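Local coordinates for protein putative alpha KG dependent 2,4-D dioxygenase (Burkholderia xenovorans, PDB 5J92) that probably acts as an iron(II)- and 2-oxoglutarate-dependent dioxygenase of the TfdA family, oxidising a substrate that is not established, at residues Asn12-His17 / Arg23-Asp28; Ala156-Asp159 / Leu165-Val168; Glu204-His209 / Gly213-Tyr218; His254-Ser257 / Leu261-Trp264. One frame throughout, in Å; residues are numbered along the deposited sequence.

Contact 1 of 4, residues Asn12-His17 / Arg23-Asp28; sequences NVEAAH and RIHGLD
V13 and I24 face each other across two antiparallel strands, with N12-A15 on one side and R23-H25 on the other. The strand axes come within 4.8 Å and run at 150°. E14 and R23 form a hydrogen-bonded pair. E14 N gives to R23 O at 2.9 Å, and R23 N gives to E14 O at 2.8 Å. Further along, H25 N reaches N12 O at 3.0 Å. Beyond this bond a water accepts from N12 N and donates to H25 O.

The side chains of N12, E14, R23 and H25 lie on one face of the sheet. Here E14 OE1 accepts from H25 NE2 at 2.7 Å, close to the imidazole plane. The oxygen is met nearly along its C-O axis. The E14 chain is extended, with CG anti to the backbone N (chi1 174°), which brings the carboxylate over to the edge of the ring. Carboxylate and ring planes are 45° apart. N12 lies against the base of the same histidine, its ND2 3.7 Å from H25 CB. R23 NH1 lies 3.9 Å from A16 CB, and a second water, in the guanidinium plane, links NH1 to E14 O. On the other face V13 CG2 meets I24 CG1 loosely at 4.4 Å, and I24 packs on L51 and F53.

The contact lies away from the iron site. The arrangement is a surface beta hairpin. Its strand 12-15 is the outermost on this side of the six-stranded mixed sheet, and strand 21-25 joins it to strand 50-53.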
loop_
_atom_site.group_PDB
_atom_site.type_symbol
_atom_site.label_atom_id
_atom_site.label_comp_id
_atom_site.label_asym_id
_atom_site.label_seq_id
_atom_site.Cartn_x
_atom_site.Cartn_y
_atom_site.Cartn_z
ATOM N N ASN A 12 -26.429 1.235 -25.866
ATOM C CA ASN A 12 -27.175 0.696 -24.732
ATOM C C ASN A 12 -26.191 0.563 -23.578
ATOM O O ASN A 12 -25.569 -0.478 -23.370
ATOM C CB ASN A 12 -27.830 -0.626 -25.116
ATOM C CG ASN A 12 -28.666 -1.227 -23.991
ATOM O OD1 ASN A 12 -28.722 -0.691 -22.880
ATOM N ND2 ASN A 12 -29.350 -2.333 -24.291
ATOM N N VAL A 13 -26.062 1.640 -22.802
ATOM C CA VAL A 13 -25.070 1.737 -21.735
ATOM C C VAL A 13 -25.741 1.462 -20.400
ATOM O O VAL A 13 -26.740 2.106 -20.062
ATOM C CB VAL A 13 -24.408 3.124 -21.731
ATOM C CG1 VAL A 13 -23.355 3.195 -20.613
ATOM C CG2 VAL A 13 -23.800 3.403 -23.080
ATOM N N GLU A 14 -25.172 0.539 -19.618
ATOM C CA GLU A 14 -25.683 0.185 -18.293
ATOM C C GLU A 14 -24.547 0.292 -17.290
ATOM O O GLU A 14 -23.595 -0.494 -17.346
ATOM C CB GLU A 14 -26.279 -1.226 -18.267
ATOM C CG GLU A 14 -26.684 -1.662 -16.869
ATOM C CD GLU A 14 -27.122 -3.133 -16.785
ATOM O OE1 GLU A 14 -26.830 -3.927 -17.704
ATOM O OE2 GLU A 14 -27.729 -3.505 -15.767
ATOM N N ALA A 15 -24.669 1.229 -16.350
ATOM C CA ALA A 15 -23.603 1.463 -15.375
ATOM C C ALA A 15 -23.360 0.215 -14.538
ATOM O O ALA A 15 -24.304 -0.402 -14.036
ATOM C CB ALA A 15 -23.970 2.642 -14.477
ATOM N N ALA A 16 -22.085 -0.168 -14.399
ATOM C CA ALA A 16 -21.677 -1.211 -13.460
ATOM C C ALA A 16 -21.146 -0.627 -12.164
ATOM O O ALA A 16 -20.932 -1.359 -11.186
ATOM C CB ALA A 16 -20.599 -2.105 -14.092
ATOM N N HIS A 17 -20.891 0.671 -12.179
ATOM C CA HIS A 17 -20.368 1.498 -11.111
ATOM C C HIS A 17 -20.835 2.903 -11.453
ATOM O O HIS A 17 -21.034 3.200 -12.638
ATOM C CB HIS A 17 -18.826 1.413 -11.061
ATOM C CG HIS A 17 -18.197 2.205 -9.961
ATOM N ND1 HIS A 17 -17.927 3.551 -10.077
ATOM C CD2 HIS A 17 -17.765 1.838 -8.730
ATOM C CE1 HIS A 17 -17.377 3.986 -8.957
ATOM N NE2 HIS A 17 -17.257 2.963 -8.127
ATOM N N ARG A 23 -21.363 -1.474 -18.738
ATOM C CA ARG A 23 -21.568 -2.453 -19.790
ATOM C C ARG A 23 -22.214 -1.798 -21.002
ATOM O O ARG A 23 -23.019 -0.862 -20.885
ATOM C CB ARG A 23 -22.452 -3.607 -19.298
ATOM C CG ARG A 23 -21.711 -4.572 -18.363
ATOM C CD ARG A 23 -22.567 -5.768 -17.929
ATOM N NE ARG A 23 -21.752 -6.762 -17.226
ATOM C CZ ARG A 23 -21.369 -6.664 -15.958
ATOM N NH1 ARG A 23 -21.755 -5.621 -15.222
ATOM N NH2 ARG A 23 -20.617 -7.614 -15.415
ATOM N N ILE A 24 -21.840 -2.286 -22.178
ATOM C CA ILE A 24 -22.419 -1.831 -23.428
ATOM C C ILE A 24 -23.008 -3.063 -24.086
ATOM O O ILE A 24 -22.275 -3.974 -24.486
ATOM C CB ILE A 24 -21.385 -1.154 -24.330
ATOM C CG1 ILE A 24 -20.957 0.163 -23.681
ATOM C CG2 ILE A 24 -21.992 -0.891 -25.687
ATOM C CD1 ILE A 24 -19.825 0.826 -24.370
ATOM N N HIS A 25 -24.326 -3.118 -24.134
ATOM C CA HIS A 25 -25.046 -4.266 -24.645
ATOM C C HIS A 25 -25.347 -4.060 -26.112
ATOM O O HIS A 25 -25.242 -2.956 -26.641
ATOM C CB HIS A 25 -26.361 -4.464 -23.884
ATOM C CG HIS A 25 -26.188 -4.620 -22.412
ATOM N ND1 HIS A 25 -25.725 -5.786 -21.836
ATOM C CD2 HIS A 25 -26.448 -3.772 -21.390
ATOM C CE1 HIS A 25 -25.681 -5.637 -20.524
ATOM N NE2 HIS A 25 -26.114 -4.423 -20.228
ATOM N N GLY A 26 -25.738 -5.147 -26.771
ATOM C CA GLY A 26 -26.317 -5.057 -28.094
ATOM C C GLY A 26 -25.334 -4.909 -29.229
ATOM O O GLY A 26 -25.757 -4.601 -30.348
ATOM N N LEU A 27 -24.046 -5.123 -28.979
ATOM C CA LEU A 27 -23.009 -5.060 -29.999
ATOM C C LEU A 27 -22.526 -6.463 -30.342
ATOM O O LEU A 27 -22.379 -7.316 -29.455
ATOM C CB LEU A 27 -21.827 -4.215 -29.518
ATOM C CG LEU A 27 -22.125 -2.729 -29.315
ATOM C CD1 LEU A 27 -20.814 -1.973 -29.103
ATOM C CD2 LEU A 27 -22.909 -2.142 -30.473
ATOM N N ASP A 28 -22.308 -6.704 -31.634
ATOM C CA ASP A 28 -21.673 -7.921 -32.132
ATOM C C ASP A 28 -20.300 -7.524 -32.665
ATOM O O ASP A 28 -20.172 -7.113 -33.821
ATOM C CB ASP A 28 -22.527 -8.592 -33.201
ATOM C CG ASP A 28 -21.851 -9.811 -33.824
ATOM O OD1 ASP A 28 -20.790 -10.259 -33.323
ATOM O OD2 ASP A 28 -22.408 -10.335 -34.815
HETATM O O HOH W 1 -25.609 -0.456 -28.002
HETATM O O HOH W 2 -23.540 -3.170 -15.944
#

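Contact 2 of 4, residues Ala156-Asp159 / Leu165-Val168; sequences AAYD and LRKV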
loop_
_atom_site.group_PDB
_atom_site.type_symbol
_atom_site.label_atom_id
_atom_site.label_comp_id
_atom_site.label_asym_id
_atom_site.label_seq_id
_atom_site.Cartn_x
_atom_site.Cartn_y
_atom_site.Cartn_z
ATOM N N ALA A 156 -11.381 10.775 -10.225
ATOM C CA ALA A 156 -12.051 10.916 -8.942
ATOM C C ALA A 156 -11.042 11.169 -7.831
ATOM O O ALA A 156 -11.279 11.989 -6.937
ATOM C CB ALA A 156 -12.876 9.655 -8.643
ATOM N N ALA A 157 -9.903 10.473 -7.874
ATOM C CA ALA A 157 -8.880 10.687 -6.858
ATOM C C ALA A 157 -8.346 12.110 -6.922
ATOM O O ALA A 157 -8.145 12.753 -5.886
ATOM C CB ALA A 157 -7.743 9.678 -7.033
ATOM N N TYR A 158 -8.091 12.612 -8.129
ATOM C CA TYR A 158 -7.646 13.999 -8.251
ATOM C C TYR A 158 -8.704 14.948 -7.704
ATOM O O TYR A 158 -8.390 15.875 -6.949
ATOM C CB TYR A 158 -7.309 14.340 -9.704
ATOM C CG TYR A 158 -6.919 15.786 -9.871
ATOM C CD1 TYR A 158 -5.624 16.202 -9.629
ATOM C CD2 TYR A 158 -7.856 16.738 -10.242
ATOM C CE1 TYR A 158 -5.261 17.525 -9.758
ATOM C CE2 TYR A 158 -7.506 18.064 -10.382
ATOM C CZ TYR A 158 -6.202 18.448 -10.140
ATOM O OH TYR A 158 -5.851 19.766 -10.260
ATOM N N ASP A 159 -9.973 14.713 -8.066
ATOM C CA ASP A 159 -11.055 15.610 -7.661
ATOM C C ASP A 159 -11.178 15.693 -6.150
ATOM O O ASP A 159 -11.528 16.749 -5.604
ATOM C CB ASP A 159 -12.387 15.155 -8.256
ATOM C CG ASP A 159 -12.447 15.313 -9.757
ATOM O OD1 ASP A 159 -11.588 16.039 -10.320
ATOM O OD2 ASP A 159 -13.360 14.714 -10.376
ATOM N N LEU A 165 -2.667 18.732 -0.776
ATOM C CA LEU A 165 -2.120 17.839 -1.797
ATOM C C LEU A 165 -2.459 18.322 -3.202
ATOM O O LEU A 165 -1.648 18.167 -4.116
ATOM C CB LEU A 165 -2.616 16.407 -1.604
ATOM C CG LEU A 165 -1.998 15.676 -0.407
ATOM C CD1 LEU A 165 -2.489 14.242 -0.348
ATOM C CD2 LEU A 165 -0.477 15.731 -0.454
ATOM N N ARG A 166 -3.649 18.900 -3.394
ATOM C CA ARG A 166 -3.974 19.491 -4.686
ATOM C C ARG A 166 -2.960 20.552 -5.080
ATOM O O ARG A 166 -2.550 20.632 -6.244
ATOM C CB ARG A 166 -5.367 20.118 -4.649
ATOM C CG ARG A 166 -5.775 20.709 -5.989
ATOM C CD ARG A 166 -6.256 19.608 -6.896
ATOM N NE ARG A 166 -7.279 18.843 -6.196
ATOM C CZ ARG A 166 -8.579 19.113 -6.247
ATOM N NH1 ARG A 166 -9.015 20.121 -6.990
ATOM N NH2 ARG A 166 -9.439 18.372 -5.555
ATOM N N LYS A 167 -2.567 21.397 -4.127
ATOM C CA LYS A 167 -1.627 22.462 -4.446
ATOM C C LYS A 167 -0.249 21.900 -4.770
ATOM O O LYS A 167 0.475 22.455 -5.611
ATOM C CB LYS A 167 -1.548 23.460 -3.286
ATOM C CG LYS A 167 -2.795 24.330 -3.112
ATOM C CD LYS A 167 -2.709 25.132 -1.814
ATOM C CE LYS A 167 -3.676 26.306 -1.796
ATOM N NZ LYS A 167 -5.092 25.907 -2.023
ATOM N N VAL A 168 0.148 20.831 -4.076
ATOM C CA VAL A 168 1.491 20.286 -4.243
ATOM C C VAL A 168 1.641 19.607 -5.606
ATOM O O VAL A 168 2.679 19.740 -6.261
ATOM C CB VAL A 168 1.828 19.340 -3.075
ATOM C CG1 VAL A 168 3.109 18.566 -3.358
ATOM C CG2 VAL A 168 2.013 20.150 -1.809
#
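R166 reaches back from helix 163-169 to Y158 and D159 at the end of helix 154-159; the two backbones stay well apart, with the nearest CA atoms, those of Y158 and R166, 7.5 Å from each other. These are two successive short helices joined by a loop in the TauD/TfdA family fold. Between these two segments the contact is made by one long side chain, R166.

The R166 chain leaves with CG anti to the backbone N. It then bends at chi2 (80°) and chi3 (52°), which folds the guanidinium back over the tyrosine. The side chains cross at about a right angle. R166 CD touches the phenol end of the ring, 3.4 Å from Y158 CZ. NE sits over the same face, offset toward the rim. R166 CZ is 4.7 Å from the ring centroid, a cation-pi contact over the face. The two flat groups are not parallel, their planes being 34° apart.

The tyrosine hydroxyl has its main partner elsewhere: Y158 OH is hydrogen-bonded to E170 OE2. The D159 carboxylate makes a salt bridge to R214 through OD2. Besides the ring face, the guanidinium meets the carbonyls of Y158 and D159 at the end of helix 154-159. A positive group beside these carbonyls would probably be favoured electrostatically. Y158 O lies over one face of the guanidinium, 3.3 Å from R166 CZ, and its angle to the N-H groups is poor for a hydrogen bond. D159 O lies at the guanidinium edge, near its plane, 2.6 Å from R166 NH2.

Contact 3 of 4, residues Glu204-His209 / Gly213-Tyr218; sequences ELVRTH and GRKSLY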
loop_
_atom_site.group_PDB
_atom_site.type_symbol
_atom_site.label_atom_id
_atom_site.label_comp_id
_atom_site.label_asym_id
_atom_site.label_seq_id
_atom_site.Cartn_x
_atom_site.Cartn_y
_atom_site.Cartn_z
ATOM N N GLU A 204 4.122 14.108 -16.994
ATOM C CA GLU A 204 3.474 15.032 -16.074
ATOM C C GLU A 204 2.523 14.288 -15.144
ATOM O O GLU A 204 1.808 13.375 -15.564
ATOM C CB GLU A 204 2.704 16.096 -16.856
ATOM C CG GLU A 204 3.606 17.071 -17.610
ATOM C CD GLU A 204 2.824 18.076 -18.428
ATOM O OE1 GLU A 204 1.570 18.014 -18.409
ATOM O OE2 GLU A 204 3.461 18.917 -19.105
ATOM N N LEU A 205 2.473 14.725 -13.887
ATOM C CA LEU A 205 1.672 14.038 -12.885
ATOM C C LEU A 205 0.185 14.356 -13.014
ATOM O O LEU A 205 -0.647 13.477 -12.773
ATOM C CB LEU A 205 2.172 14.394 -11.477
ATOM C CG LEU A 205 1.457 13.727 -10.281
ATOM C CD1 LEU A 205 1.559 12.185 -10.316
ATOM C CD2 LEU A 205 1.980 14.276 -8.983
ATOM N N VAL A 206 -0.178 15.574 -13.402
ATOM C CA VAL A 206 -1.586 15.946 -13.532
ATOM C C VAL A 206 -1.933 15.946 -15.016
ATOM O O VAL A 206 -1.432 16.777 -15.782
ATOM C CB VAL A 206 -1.890 17.301 -12.878
ATOM C CG1 VAL A 206 -3.355 17.673 -13.099
ATOM C CG2 VAL A 206 -1.571 17.243 -11.391
ATOM N N ARG A 207 -2.790 15.015 -15.419
ATOM C CA ARG A 207 -3.198 14.848 -16.803
ATOM C C ARG A 207 -4.513 15.556 -17.077
ATOM O O ARG A 207 -5.340 15.747 -16.185
ATOM C CB ARG A 207 -3.369 13.364 -17.146
ATOM C CG ARG A 207 -2.376 12.435 -16.462
ATOM C CD ARG A 207 -2.437 11.061 -17.099
ATOM N NE ARG A 207 -1.874 11.117 -18.443
ATOM C CZ ARG A 207 -1.623 10.063 -19.214
ATOM N NH1 ARG A 207 -1.099 10.250 -20.419
ATOM N NH2 ARG A 207 -1.879 8.836 -18.791
ATOM N N THR A 208 -4.717 15.901 -18.347
ATOM C CA THR A 208 -5.999 16.390 -18.832
ATOM C C THR A 208 -6.461 15.488 -19.964
ATOM O O THR A 208 -5.778 15.362 -20.985
ATOM C CB THR A 208 -5.909 17.840 -19.298
ATOM O OG1 THR A 208 -5.501 18.658 -18.200
ATOM C CG2 THR A 208 -7.264 18.302 -19.801
ATOM N N HIS A 209 -7.608 14.867 -19.783
ATOM C CA HIS A 209 -8.069 13.876 -20.740
ATOM C C HIS A 209 -8.528 14.552 -22.028
ATOM O O HIS A 209 -9.239 15.560 -21.979
ATOM C CB HIS A 209 -9.209 13.044 -20.148
ATOM C CG HIS A 209 -9.442 11.761 -20.875
ATOM N ND1 HIS A 209 -10.198 11.685 -22.025
ATOM C CD2 HIS A 209 -8.979 10.511 -20.643
ATOM C CE1 HIS A 209 -10.202 10.439 -22.465
ATOM N NE2 HIS A 209 -9.463 9.706 -21.647
ATOM N N GLY A 213 -11.924 16.166 -20.949
ATOM C CA GLY A 213 -11.358 17.291 -20.232
ATOM C C GLY A 213 -11.059 17.047 -18.764
ATOM O O GLY A 213 -10.603 17.977 -18.082
ATOM N N ARG A 214 -11.292 15.836 -18.256
ATOM C CA ARG A 214 -11.090 15.556 -16.836
ATOM C C ARG A 214 -9.616 15.580 -16.452
ATOM O O ARG A 214 -8.770 15.005 -17.142
ATOM C CB ARG A 214 -11.666 14.191 -16.471
ATOM C CG ARG A 214 -13.195 14.065 -16.600
ATOM C CD ARG A 214 -13.961 14.807 -15.492
ATOM N NE ARG A 214 -13.699 14.290 -14.147
ATOM C CZ ARG A 214 -14.236 13.182 -13.638
ATOM N NH1 ARG A 214 -15.055 12.430 -14.369
ATOM N NH2 ARG A 214 -13.936 12.812 -12.396
ATOM N N LYS A 215 -9.316 16.205 -15.311
ATOM C CA LYS A 215 -7.991 16.103 -14.732
ATOM C C LYS A 215 -7.863 14.819 -13.927
ATOM O O LYS A 215 -8.836 14.325 -13.345
ATOM C CB LYS A 215 -7.685 17.303 -13.836
ATOM C CG LYS A 215 -7.419 18.624 -14.578
ATOM C CD LYS A 215 -6.721 19.553 -13.606
ATOM C CE LYS A 215 -6.111 20.771 -14.239
ATOM N NZ LYS A 215 -5.462 21.559 -13.145
ATOM N N SER A 216 -6.644 14.281 -13.886
ATOM C CA SER A 216 -6.409 13.015 -13.201
ATOM C C SER A 216 -4.943 12.905 -12.808
ATOM O O SER A 216 -4.076 13.578 -13.374
ATOM C CB SER A 216 -6.816 11.815 -14.078
ATOM O OG SER A 216 -5.936 11.670 -15.193
ATOM N N LEU A 217 -4.675 12.024 -11.846
ATOM C CA LEU A 217 -3.318 11.737 -11.397
ATOM C C LEU A 217 -2.696 10.615 -12.233
ATOM O O LEU A 217 -3.307 9.560 -12.427
ATOM C CB LEU A 217 -3.312 11.337 -9.911
ATOM C CG LEU A 217 -3.719 12.407 -8.892
ATOM C CD1 LEU A 217 -3.905 11.844 -7.466
ATOM C CD2 LEU A 217 -2.671 13.525 -8.904
ATOM N N TYR A 218 -1.470 10.833 -12.714
ATOM C CA TYR A 218 -0.762 9.800 -13.466
ATOM C C TYR A 218 0.022 8.910 -12.498
ATOM O O TYR A 218 1.251 8.847 -12.511
ATOM C CB TYR A 218 0.163 10.423 -14.507
ATOM C CG TYR A 218 0.514 9.490 -15.637
ATOM C CD1 TYR A 218 0.150 8.151 -15.597
ATOM C CD2 TYR A 218 1.188 9.952 -16.764
ATOM C CE1 TYR A 218 0.441 7.294 -16.640
ATOM C CE2 TYR A 218 1.486 9.101 -17.816
ATOM C CZ TYR A 218 1.110 7.776 -17.750
ATOM O OH TYR A 218 1.402 6.914 -18.791
#
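Backbone hydrogen bonds join L205, R207 and H209 to the returning segment 213-218. R207 and S216 form a hydrogen-bonded antiparallel pair: R207 N gives to S216 O at 2.8 Å, and S216 N gives to R207 O. Y218 N reaches L205 O, also at 2.8 Å. At the other end H209 N binds R214 O, and G213 N binds H209 O at 2.9 Å. Weaker CA-H...O contacts fill in between, the shortest from K215 CA to R207 O at 3.0 Å.

The pairing builds a beta hairpin of strands 201-208 and 215-217, at the margin of a four-stranded antiparallel sheet. The loop between H209 and G213 closes it, and the positive phi of G213 by itself favours glycine at the end of the turn.

One stack stands out among the side chains. The R207 guanidinium lies flat on the Y218 ring, centres 3.8 Å apart and planes at 10°. NH2 sits over the middle of the ring, 3.3 Å from Y218 CZ. A bend at chi3 (70°) lays the group down along the tyrosine, and R207 CD adds a CH-pi contact. E204 O meets the ring at its edge. Y218 also packs on S126 and P131, and its side chain is about 8 Å from that of the iron ligand D124.

Apolar contacts are modest. On the face opposite S216 and R207, V206 CG1 touches K215 CD at 3.9 Å.

The polar ends of K215, R214 and H209 have partners on other elements. K215 makes a salt bridge to E170, R214 one to D159, and H209 NE2 is hydrogen-bonded to D265.

Contact 4 of 4, residues His254-Ser257 / Leu261-Trp264; sequences HEWS and LVMW
H254 and W256 both close on V262, the residue of strand 261-264 that carries this contact. The second segment begins at L261, which points away from 254-257; its side chain packs on L63 and F66 of helix 60-67.

V262 turns toward 254-257. Its CG2 methyl stands anti to the carbonyl carbon, with CG1 anti to the backbone N (chi1 177°), and so CG2 is the branch presented to both aromatic side chains. It lies 3.5 Å from W256 CH2 and 3.6 Å from W256 CZ3, at the far end of the indole. The same methyl is 3.7 Å from H254 NE2. Within segment 254-257 the two rings also meet: H254 CD2 is over the indole face, 3.7 Å above its plane. H254 ND1 is hydrogen-bonded to Y252 OH and NE2 to D260 OD2, while W256 NE1 is hydrogen-bonded to T149 OG1.

M263 turns its side chain to Y134, F136 and F53. W264 packs against the iron ligand H271 and against F151, their planes at about 55° to it.

Two sheets meeting near the iron site fit the double-stranded beta-helix (cupin) core of TauD/TfdA-type dioxygenases. Strand 261-265 runs between strands 50-53 and 132-139 of the mixed sheet, antiparallel to both. V262 also packs on V50 and I52, while H254 ends strand 251-254 of the smaller three-stranded sheet, placing this buried contact between the two sheets.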
loop_
_atom_site.group_PDB
_atom_site.type_symbol
_atom_site.label_atom_id
_atom_site.label_comp_id
_atom_site.label_asym_id
_atom_site.label_seq_id
_atom_site.Cartn_x
_atom_site.Cartn_y
_atom_site.Cartn_z
ATOM N N HIS A 254 -13.877 -5.761 -10.865
ATOM C CA HIS A 254 -14.654 -6.431 -11.898
ATOM C C HIS A 254 -14.669 -7.933 -11.649
ATOM O O HIS A 254 -13.620 -8.591 -11.719
ATOM C CB HIS A 254 -14.112 -6.135 -13.293
ATOM C CG HIS A 254 -14.957 -6.717 -14.381
ATOM N ND1 HIS A 254 -16.232 -6.259 -14.650
ATOM C CD2 HIS A 254 -14.735 -7.742 -15.234
ATOM C CE1 HIS A 254 -16.745 -6.963 -15.644
ATOM N NE2 HIS A 254 -15.857 -7.870 -16.014
ATOM N N GLU A 255 -15.864 -8.471 -11.375
ATOM C CA GLU A 255 -16.076 -9.916 -11.327
ATOM C C GLU A 255 -16.269 -10.418 -12.752
ATOM O O GLU A 255 -17.264 -10.089 -13.407
ATOM C CB GLU A 255 -17.283 -10.269 -10.458
ATOM C CG GLU A 255 -17.101 -9.963 -8.976
ATOM C CD GLU A 255 -16.110 -10.894 -8.304
ATOM O OE1 GLU A 255 -15.767 -11.948 -8.886
ATOM O OE2 GLU A 255 -15.659 -10.571 -7.188
ATOM N N TRP A 256 -15.322 -11.215 -13.228
ATOM C CA TRP A 256 -15.305 -11.627 -14.622
ATOM C C TRP A 256 -16.421 -12.614 -14.936
ATOM O O TRP A 256 -16.790 -13.460 -14.116
ATOM C CB TRP A 256 -13.956 -12.263 -14.962
ATOM C CG TRP A 256 -12.894 -11.252 -15.173
ATOM C CD1 TRP A 256 -12.010 -10.768 -14.245
ATOM C CD2 TRP A 256 -12.600 -10.589 -16.401
ATOM N NE1 TRP A 256 -11.164 -9.846 -14.837
ATOM C CE2 TRP A 256 -11.514 -9.717 -16.159
ATOM C CE3 TRP A 256 -13.154 -10.644 -17.687
ATOM C CZ2 TRP A 256 -10.978 -8.895 -17.150
ATOM C CZ3 TRP A 256 -12.606 -9.845 -18.678
ATOM C CH2 TRP A 256 -11.527 -8.976 -18.396
ATOM N N SER A 257 -16.948 -12.504 -16.156
ATOM C CA SER A 257 -17.799 -13.526 -16.741
ATOM C C SER A 257 -17.121 -14.020 -18.009
ATOM O O SER A 257 -16.367 -13.282 -18.657
ATOM C CB SER A 257 -19.197 -12.982 -17.084
ATOM O OG SER A 257 -19.911 -12.597 -15.925
ATOM N N LEU A 261 -15.591 -8.868 -22.811
ATOM C CA LEU A 261 -14.537 -8.040 -23.386
ATOM C C LEU A 261 -14.495 -6.752 -22.575
ATOM O O LEU A 261 -15.448 -5.963 -22.600
ATOM C CB LEU A 261 -14.783 -7.763 -24.868
ATOM C CG LEU A 261 -13.587 -7.392 -25.752
ATOM C CD1 LEU A 261 -14.058 -7.107 -27.165
ATOM C CD2 LEU A 261 -12.826 -6.197 -25.231
ATOM N N VAL A 262 -13.394 -6.531 -21.866
ATOM C CA VAL A 262 -13.242 -5.354 -21.019
ATOM C C VAL A 262 -12.188 -4.459 -21.653
ATOM O O VAL A 262 -11.053 -4.893 -21.908
ATOM C CB VAL A 262 -12.870 -5.713 -19.573
ATOM C CG1 VAL A 262 -12.644 -4.431 -18.752
ATOM C CG2 VAL A 262 -13.966 -6.562 -18.944
ATOM N N MET A 263 -12.586 -3.222 -21.924
ATOM C CA MET A 263 -11.752 -2.198 -22.530
ATOM C C MET A 263 -11.604 -1.072 -21.523
ATOM O O MET A 263 -12.611 -0.607 -20.970
ATOM C CB MET A 263 -12.397 -1.721 -23.837
ATOM C CG MET A 263 -12.046 -0.342 -24.322
ATOM S SD MET A 263 -13.128 0.038 -25.717
ATOM C CE MET A 263 -12.394 1.561 -26.306
ATOM N N TRP A 264 -10.354 -0.688 -21.211
ATOM C CA TRP A 264 -10.144 0.363 -20.224
ATOM C C TRP A 264 -9.132 1.388 -20.712
ATOM O O TRP A 264 -8.195 1.076 -21.457
ATOM C CB TRP A 264 -9.740 -0.204 -18.836
ATOM C CG TRP A 264 -8.339 -0.784 -18.711
ATOM C CD1 TRP A 264 -7.189 -0.120 -18.368
ATOM C CD2 TRP A 264 -7.970 -2.149 -18.893
ATOM N NE1 TRP A 264 -6.115 -0.993 -18.349
ATOM C CE2 TRP A 264 -6.574 -2.247 -18.662
ATOM C CE3 TRP A 264 -8.678 -3.304 -19.240
ATOM C CZ2 TRP A 264 -5.889 -3.448 -18.756
ATOM C CZ3 TRP A 264 -7.981 -4.501 -19.339
ATOM C CH2 TRP A 264 -6.607 -4.563 -19.102
#

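How the contacts relate
The contacts follow one another along the chain, each closing before the next opens. They form two groups. Contacts 1 and 4 have centres about 12 Å apart and share the six-stranded mixed sheet; R23 packs on H254. Contacts 2 and 3 have centres about 10 Å apart and are tied by the D159-R214 salt bridge, with Y158 packed on V206 and S216. The groups do not touch: contacts 3 and 4 have centres about 24 Å apart, on opposite sides of the chain's centre, and nearest atoms about 8 Å apart. W264 touches the iron ligands D124 and H271; the Y218 side chain is about 9 Å from that of H122.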